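Gamma-glutamyltranspeptidase (Streptomyces lincolnensis, PDB 6J3A) is an LmbA-like homologue of gamma-glutamyltranspeptidase, of the N-terminal nucleophile hydrolase superfamily, whose own substrate and reaction remain uncertain. Local coordinates at residues A[64-67]-A[71-74]; A[114-119]-A[125-130]; A[266-271]-A[515-520]. One frame throughout, in Å; residues are numbered along the deposited sequence.

How the interactions relate
Following the chain from the N terminus, interaction 1 comes first and closes the tight loop of a beta hairpin, strand 61-66 with strand 73-77. Interaction 2 follows in series, bringing the middle and second half of helix 111-122 against the start of helix 127-140 across a short connection. Interaction 3 opens last and closes a much longer loop, joining strand 268-272 to the end of helix 506-519 across 243 intervening residues. None of the three nests in or crosses another. Interactions 1 and 3 touch, through Val72 CG1 and Cys271 SG at 3.7 Å, whereas interactions 2 and 3 have centres about 32 Å apart, with interaction 1 between them in the fold.

Interaction 1: residues A[64-67]-A[71-74]; sequences LLAP and EVRV
Leu65 and Arg73 grip each other through both backbone groups. Leu65 N donates to Arg73 O at 2.9 Å, almost straight at 174°, and Arg73 N returns a bond to Leu65 O at 3.0 Å. The same Leu65 O receives a CA-H contact from Val72 CA at 3.4 Å. Leu65 CG stands between its backbone N and carbonyl carbon (chi1 47°), which carries CD2 across to Arg73 O; the leucine lies alongside the start of the arginine chain, both pointing the same way. The pair is the hydrogen-bonded rung of an antiparallel beta hairpin, and Leu64 with Val74 forms the adjoining non-hydrogen-bonded pair, where Leu64 CD2 packs on Val74 CG2 at 3.6 Å. Ala66 CB meets Val72 CG2 at 3.9 Å on the same face, where small and branched apolar residues suit packing against another strand. That strand is 486-490, with Ile487 packing against Leu64 and Ala66, whereas Leu65 turns to the other face, against Tyr37 of helix 36-50. This split, strand on one side and helix on the other, fits the alpha-beta-beta-alpha sandwich of N-terminal nucleophile hydrolases. Further hydrogen bonds, Leu64 with Ala435 and Val74 with Glu258, extend pairing to strands flanking the hairpin.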
loop_
_atom_site.group_PDB
_atom_site.type_symbol
_atom_site.label_atom_id
_atom_site.label_comp_id
_atom_site.label_asym_id
_atom_site.label_seq_id
_atom_site.Cartn_x
_atom_site.Cartn_y
_atom_site.Cartn_z
ATOM N N LEU A 64 14.557 2.779 18.578
ATOM C CA LEU A 64 14.375 4.174 18.962
ATOM C C LEU A 64 12.922 4.404 19.304
ATOM O O LEU A 64 12.056 4.222 18.455
ATOM C CB LEU A 64 14.748 5.098 17.813
ATOM C CG LEU A 64 16.216 5.484 17.719
ATOM C CD1 LEU A 64 16.493 6.086 16.356
ATOM C CD2 LEU A 64 16.580 6.470 18.816
ATOM N N LEU A 65 12.656 4.839 20.527
ATOM C CA LEU A 65 11.293 5.113 20.950
ATOM C C LEU A 65 11.134 6.596 21.296
ATOM O O LEU A 65 12.066 7.240 21.780
ATOM C CB LEU A 65 10.868 4.205 22.110
ATOM C CG LEU A 65 11.782 4.000 23.325
ATOM C CD1 LEU A 65 10.950 3.573 24.533
ATOM C CD2 LEU A 65 12.880 2.968 23.076
ATOM N N ALA A 66 9.950 7.125 21.012
ATOM C CA ALA A 66 9.614 8.516 21.289
ATOM C C ALA A 66 8.190 8.544 21.814
ATOM O O ALA A 66 7.276 8.887 21.061
ATOM C CB ALA A 66 9.734 9.351 20.026
ATOM N N PRO A 67 7.987 8.162 23.104
ATOM C CA PRO A 67 6.641 8.192 23.720
ATOM C C PRO A 67 6.026 9.597 23.688
ATOM O O PRO A 67 6.742 10.582 23.816
ATOM C CB PRO A 67 6.881 7.720 25.167
ATOM C CG PRO A 67 8.277 7.197 25.215
ATOM C CD PRO A 67 9.031 7.863 24.101
ATOM N N GLU A 71 10.835 11.750 26.629
ATOM C CA GLU A 71 12.147 11.800 25.980
ATOM C C GLU A 71 12.374 10.699 24.948
ATOM O O GLU A 71 11.997 9.533 25.165
ATOM C CB GLU A 71 13.265 11.676 27.032
ATOM C CG GLU A 71 13.723 12.983 27.666
ATOM C CD GLU A 71 14.714 12.749 28.808
ATOM O OE1 GLU A 71 14.722 13.573 29.752
ATOM O OE2 GLU A 71 15.474 11.740 28.783
ATOM N N VAL A 72 13.037 11.076 23.852
ATOM C CA VAL A 72 13.532 10.114 22.878
ATOM C C VAL A 72 14.619 9.249 23.539
ATOM O O VAL A 72 15.593 9.755 24.092
ATOM C CB VAL A 72 14.058 10.795 21.595
ATOM C CG1 VAL A 72 14.667 9.781 20.626
ATOM C CG2 VAL A 72 12.922 11.494 20.886
ATOM N N ARG A 73 14.436 7.939 23.442
ATOM C CA ARG A 73 15.166 6.973 24.237
ATOM C C ARG A 73 15.536 5.803 23.320
ATOM O O ARG A 73 14.768 5.440 22.429
ATOM C CB ARG A 73 14.259 6.539 25.400
ATOM C CG ARG A 73 14.949 6.001 26.639
ATOM C CD ARG A 73 15.617 7.089 27.467
ATOM N NE ARG A 73 16.282 6.482 28.622
ATOM C CZ ARG A 73 17.476 6.814 29.121
ATOM N NH1 ARG A 73 18.218 7.787 28.593
ATOM N NH2 ARG A 73 17.942 6.146 30.175
ATOM N N VAL A 74 16.736 5.257 23.513
ATOM C CA VAL A 74 17.249 4.100 22.758
ATOM C C VAL A 74 17.148 2.853 23.630
ATOM O O VAL A 74 17.515 2.888 24.800
ATOM C CB VAL A 74 18.733 4.292 22.353
ATOM C CG1 VAL A 74 19.344 3.008 21.808
ATOM C CG2 VAL A 74 18.873 5.382 21.309
#

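Interaction 2: residues A[114-119]-A[125-130]; sequences AWMLLL and KPLADV
Leu119 reaches from helix 111-122 toward the start of the next helix and meets Lys125, Leu127 and Val130. Its CB points at the opposing segment, and with CG anti to the backbone N (chi1 -162°) the branch is carried toward the start of helix 127-140. CG passes Lys125 O at 3.9 Å. The two methyls then part company: CD1 rests on Lys125 O at 3.7 Å and looks toward Val130 CG2, a looser neighbour at 4.4 Å, whereas CD2 turns to Leu127, touching its CA at 3.9 Å and its CD2 at 4.0 Å. The two leucine side chains cross at about a right angle, with CD2 of each meeting. Met116, about one turn before Leu119, shares Leu127 CD2: Met116 CE lies 3.9 Å from it, with Met116 SD almost as close; bends at chi2 and chi3 curl the flexible thioether round to that methyl. No hydrogen bond links the segments, and apolar side chains suit such a buried seam. Pro126 sits at the N-cap of helix 127-140, where no helical hydrogen bond from its backbone N is needed, and its O accepts from Val130 N at 3.2 Å. Arg205 spans the seam, bonding to Leu119 O and, weakly, to Lys125 O, while Lys125 NZ bonds to Asp32 O. This is plain packing of consecutive helices joined by a short connection. Helix 205-217 packs on Met116, Leu119 and Leu127, helix 186-200 adds Leu195 and Leu196 against Leu127, and helix 36-50 touches Leu119 and Val130, with Trp115 reaching on to strand 61-66.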
loop_
_atom_site.group_PDB
_atom_site.type_symbol
_atom_site.label_atom_id
_atom_site.label_comp_id
_atom_site.label_asym_id
_atom_site.label_seq_id
_atom_site.Cartn_x
_atom_site.Cartn_y
_atom_site.Cartn_z
ATOM N N ALA A 114 15.238 -7.465 24.101
ATOM C CA ALA A 114 14.871 -6.105 23.736
ATOM C C ALA A 114 13.377 -5.938 23.486
ATOM O O ALA A 114 12.771 -5.017 24.017
ATOM C CB ALA A 114 15.659 -5.654 22.517
ATOM N N TRP A 115 12.787 -6.823 22.690
ATOM C CA TRP A 115 11.343 -6.769 22.422
ATOM C C TRP A 115 10.521 -7.075 23.676
ATOM O O TRP A 115 9.411 -6.558 23.839
ATOM C CB TRP A 115 10.953 -7.742 21.298
ATOM C CG TRP A 115 11.492 -7.372 19.944
ATOM C CD1 TRP A 115 12.316 -8.124 19.148
ATOM C CD2 TRP A 115 11.242 -6.159 19.224
ATOM N NE1 TRP A 115 12.593 -7.453 17.976
ATOM C CE2 TRP A 115 11.949 -6.244 18.001
ATOM C CE3 TRP A 115 10.487 -5.011 19.492
ATOM C CZ2 TRP A 115 11.920 -5.230 17.053
ATOM C CZ3 TRP A 115 10.458 -4.000 18.542
ATOM C CH2 TRP A 115 11.174 -4.115 17.337
ATOM N N MET A 116 11.063 -7.921 24.548
ATOM C CA MET A 116 10.409 -8.237 25.810
ATOM C C MET A 116 10.428 -7.023 26.711
ATOM O O MET A 116 9.445 -6.744 27.380
ATOM C CB MET A 116 11.093 -9.413 26.522
ATOM C CG MET A 116 10.836 -10.789 25.930
ATOM S SD MET A 116 9.125 -11.141 25.493
ATOM C CE MET A 116 9.163 -10.704 23.756
ATOM N N LEU A 117 11.556 -6.316 26.737
ATOM C CA LEU A 117 11.665 -5.096 27.537
ATOM C C LEU A 117 10.682 -4.044 27.054
ATOM O O LEU A 117 9.980 -3.426 27.857
ATOM C CB LEU A 117 13.082 -4.504 27.505
ATOM C CG LEU A 117 13.972 -4.666 28.743
ATOM C CD1 LEU A 117 15.207 -3.800 28.578
ATOM C CD2 LEU A 117 13.297 -4.302 30.059
ATOM N N LEU A 118 10.646 -3.849 25.739
ATOM C CA LEU A 118 9.717 -2.906 25.128
ATOM C C LEU A 118 8.277 -3.213 25.523
ATOM O O LEU A 118 7.566 -2.352 26.030
ATOM C CB LEU A 118 9.867 -2.909 23.608
ATOM C CG LEU A 118 9.192 -1.725 22.900
ATOM C CD1 LEU A 118 9.855 -0.388 23.210
ATOM C CD2 LEU A 118 9.195 -1.953 21.403
ATOM N N LEU A 119 7.871 -4.452 25.308
ATOM C CA LEU A 119 6.540 -4.894 25.684
ATOM C C LEU A 119 6.257 -4.661 27.173
ATOM O O LEU A 119 5.199 -4.176 27.534
ATOM C CB LEU A 119 6.345 -6.374 25.325
ATOM C CG LEU A 119 4.911 -6.920 25.248
ATOM C CD1 LEU A 119 4.058 -6.148 24.251
ATOM C CD2 LEU A 119 4.914 -8.393 24.874
ATOM N N LYS A 125 -0.344 -4.916 25.924
ATOM C CA LYS A 125 -0.898 -6.229 25.591
ATOM C C LYS A 125 -0.033 -7.383 26.110
ATOM O O LYS A 125 1.180 -7.214 26.288
ATOM C CB LYS A 125 -1.068 -6.358 24.076
ATOM C CG LYS A 125 -2.067 -5.363 23.507
ATOM C CD LYS A 125 -2.565 -5.749 22.118
ATOM C CE LYS A 125 -3.952 -6.373 22.168
ATOM N NZ LYS A 125 -5.002 -5.346 22.445
ATOM N N PRO A 126 -0.650 -8.559 26.359
ATOM C CA PRO A 126 0.150 -9.723 26.744
ATOM C C PRO A 126 0.936 -10.314 25.578
ATOM O O PRO A 126 0.601 -10.090 24.411
ATOM C CB PRO A 126 -0.891 -10.738 27.256
ATOM C CG PRO A 126 -2.206 -10.029 27.260
ATOM C CD PRO A 126 -2.083 -8.897 26.293
ATOM N N LEU A 127 1.962 -11.080 25.926
ATOM C CA LEU A 127 2.847 -11.714 24.959
ATOM C C LEU A 127 2.058 -12.517 23.945
ATOM O O LEU A 127 2.308 -12.438 22.746
ATOM C CB LEU A 127 3.829 -12.657 25.676
ATOM C CG LEU A 127 5.312 -12.638 25.280
ATOM C CD1 LEU A 127 5.892 -14.030 25.479
ATOM C CD2 LEU A 127 5.580 -12.157 23.862
ATOM N N ALA A 128 1.105 -13.288 24.462
ATOM C CA ALA A 128 0.232 -14.140 23.656
ATOM C C ALA A 128 -0.469 -13.381 22.524
ATOM O O ALA A 128 -0.377 -13.777 21.361
ATOM C CB ALA A 128 -0.794 -14.833 24.545
ATOM N N ASP A 129 -1.140 -12.281 22.864
ATOM C CA ASP A 129 -1.911 -11.509 21.872
ATOM C C ASP A 129 -1.009 -10.858 20.822
ATOM O O ASP A 129 -1.394 -10.717 19.657
ATOM C CB ASP A 129 -2.766 -10.422 22.545
ATOM C CG ASP A 129 -3.779 -10.983 23.564
ATOM O OD1 ASP A 129 -3.795 -12.203 23.825
ATOM O OD2 ASP A 129 -4.569 -10.183 24.120
ATOM N N VAL A 130 0.191 -10.476 21.232
ATOM C CA VAL A 130 1.071 -9.733 20.355
ATOM C C VAL A 130 1.860 -10.664 19.467
ATOM O O VAL A 130 2.212 -10.287 18.353
ATOM C CB VAL A 130 1.927 -8.712 21.144
ATOM C CG1 VAL A 130 3.364 -8.646 20.674
ATOM C CG2 VAL A 130 1.298 -7.333 21.026
#

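Interaction 3: residues A[266-271]-A[515-520]; sequences NGWTVC and LAVALR
The indole of Trp268 comes up against Ala518, whose CB approaches the ring obliquely. The methyl lies 3.6 Å from NE1, 3.9 Å from CE2 and 3.9 Å from CZ2, and it thus meets the NE1-CE2-CZ2 side of the indole; farther along, CH2 makes a looser contact with Val517 CG1 at 4.5 Å. Phe514 of the same helix stands edge-to-face with this indole, and Arg490 makes a cation-pi contact with it. The tryptophan sets its CG beside the backbone N (chi1 -51°), which turns the ring toward the helix; the ring spans the distance between backbones whose nearest CA atoms, Trp268 CA and Ala518 CA, are 8.7 Å apart. Alanine suits the helix side because its short side chain lets the flat ring approach the helical backbone, with CZ2 only 4.0 Å from Ala518 CA. The strand enters by a two-residue hairpin from strand 256-265, and Asn266 and Gly267, with phi of 53° and 92°, have the left-handed backbone of a type I' turn, for which Asn-Gly is the classic sequence. Such packing of a helix on a strand is consistent with the alpha-beta layering of the N-terminal nucleophile (Ntn) hydrolase fold. Val270, two residues on, points to the same side as Trp268 and packs on Leu282, Leu283 and Leu286 of helix 280-288. The side chain of Ala518 also touches Trp265 of strand 256-265.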
loop_
_atom_site.group_PDB
_atom_site.type_symbol
_atom_site.label_atom_id
_atom_site.label_comp_id
_atom_site.label_asym_id
_atom_site.label_seq_id
_atom_site.Cartn_x
_atom_site.Cartn_y
_atom_site.Cartn_z
ATOM N N ASN A 266 19.376 22.771 11.058
ATOM C CA ASN A 266 18.399 23.517 10.244
ATOM C C ASN A 266 16.946 23.394 10.753
ATOM O O ASN A 266 16.017 23.142 9.981
ATOM C CB ASN A 266 18.517 23.053 8.789
ATOM C CG ASN A 266 17.599 23.808 7.854
ATOM O OD1 ASN A 266 17.661 25.032 7.768
ATOM N ND2 ASN A 266 16.734 23.078 7.155
ATOM N N GLY A 267 16.768 23.541 12.064
ATOM C CA GLY A 267 15.446 23.441 12.695
ATOM C C GLY A 267 15.066 22.056 13.187
ATOM O O GLY A 267 14.136 21.916 14.002
ATOM N N TRP A 268 15.767 21.037 12.680
ATOM C CA TRP A 268 15.552 19.641 13.057
ATOM C C TRP A 268 16.595 19.141 14.051
ATOM O O TRP A 268 17.704 19.674 14.140
ATOM C CB TRP A 268 15.616 18.698 11.846
ATOM C CG TRP A 268 14.778 19.045 10.664
ATOM C CD1 TRP A 268 15.049 19.995 9.727
ATOM C CD2 TRP A 268 13.570 18.397 10.239
ATOM N NE1 TRP A 268 14.072 20.005 8.763
ATOM C CE2 TRP A 268 13.154 19.031 9.051
ATOM C CE3 TRP A 268 12.791 17.360 10.757
ATOM C CZ2 TRP A 268 11.989 18.664 8.376
ATOM C CZ3 TRP A 268 11.637 16.993 10.082
ATOM C CH2 TRP A 268 11.247 17.644 8.905
ATOM N N THR A 269 16.213 18.092 14.772
ATOM C CA THR A 269 17.128 17.265 15.542
ATOM C C THR A 269 16.959 15.846 15.037
ATOM O O THR A 269 15.846 15.338 15.011
ATOM C CB THR A 269 16.789 17.273 17.041
ATOM O OG1 THR A 269 16.722 18.625 17.507
ATOM C CG2 THR A 269 17.832 16.485 17.853
ATOM N N VAL A 270 18.053 15.203 14.649
ATOM C CA VAL A 270 18.020 13.787 14.292
ATOM C C VAL A 270 18.535 12.971 15.470
ATOM O O VAL A 270 19.566 13.302 16.034
ATOM C CB VAL A 270 18.867 13.491 13.060
ATOM C CG1 VAL A 270 18.669 12.041 12.645
ATOM C CG2 VAL A 270 18.469 14.417 11.918
ATOM N N CYS A 271 17.803 11.915 15.823
ATOM C CA CYS A 271 18.184 10.982 16.890
ATOM C C CYS A 271 18.617 9.644 16.315
ATOM O O CYS A 271 17.945 9.097 15.439
ATOM C CB CYS A 271 17.018 10.756 17.856
ATOM S SG CYS A 271 16.460 12.287 18.634
ATOM N N LEU A 515 17.317 14.385 4.162
ATOM C CA LEU A 515 17.520 15.679 3.483
ATOM C C LEU A 515 16.430 15.958 2.438
ATOM O O LEU A 515 15.905 17.078 2.338
ATOM C CB LEU A 515 18.913 15.772 2.837
ATOM C CG LEU A 515 20.120 15.847 3.785
ATOM C CD1 LEU A 515 21.413 15.929 2.991
ATOM C CD2 LEU A 515 20.037 17.023 4.739
ATOM N N ALA A 516 16.078 14.943 1.665
ATOM C CA ALA A 516 14.983 15.098 0.720
ATOM C C ALA A 516 13.694 15.501 1.443
ATOM O O ALA A 516 13.035 16.447 1.021
ATOM C CB ALA A 516 14.788 13.835 -0.089
ATOM N N VAL A 517 13.365 14.835 2.549
ATOM C CA VAL A 517 12.166 15.195 3.322
ATOM C C VAL A 517 12.186 16.674 3.733
ATOM O O VAL A 517 11.183 17.366 3.634
ATOM C CB VAL A 517 11.992 14.333 4.593
ATOM C CG1 VAL A 517 10.815 14.832 5.431
ATOM C CG2 VAL A 517 11.789 12.864 4.239
ATOM N N ALA A 518 13.335 17.143 4.201
ATOM C CA ALA A 518 13.478 18.515 4.680
ATOM C C ALA A 518 13.553 19.542 3.551
ATOM O O ALA A 518 13.161 20.688 3.753
ATOM C CB ALA A 518 14.706 18.621 5.548
ATOM N N LEU A 519 14.055 19.130 2.384
ATOM C CA LEU A 519 14.238 20.029 1.240
ATOM C C LEU A 519 13.129 19.994 0.210
ATOM O O LEU A 519 12.951 20.972 -0.498
ATOM C CB LEU A 519 15.574 19.752 0.543
ATOM C CG LEU A 519 16.839 20.006 1.374
ATOM C CD1 LEU A 519 18.070 19.780 0.506
ATOM C CD2 LEU A 519 16.878 21.401 1.991
ATOM N N ARG A 520 12.394 18.891 0.110
ATOM C CA ARG A 520 11.316 18.782 -0.881
ATOM C C ARG A 520 10.066 19.534 -0.437
ATOM O O ARG A 520 9.753 19.608 0.752
ATOM C CB ARG A 520 10.970 17.314 -1.167
ATOM C CG ARG A 520 12.036 16.561 -1.954
ATOM C CD ARG A 520 11.710 15.078 -2.026
ATOM N NE ARG A 520 10.656 14.814 -3.006
ATOM C CZ ARG A 520 10.850 14.534 -4.297
ATOM N NH1 ARG A 520 12.080 14.452 -4.823
ATOM N NH2 ARG A 520 9.793 14.322 -5.082
#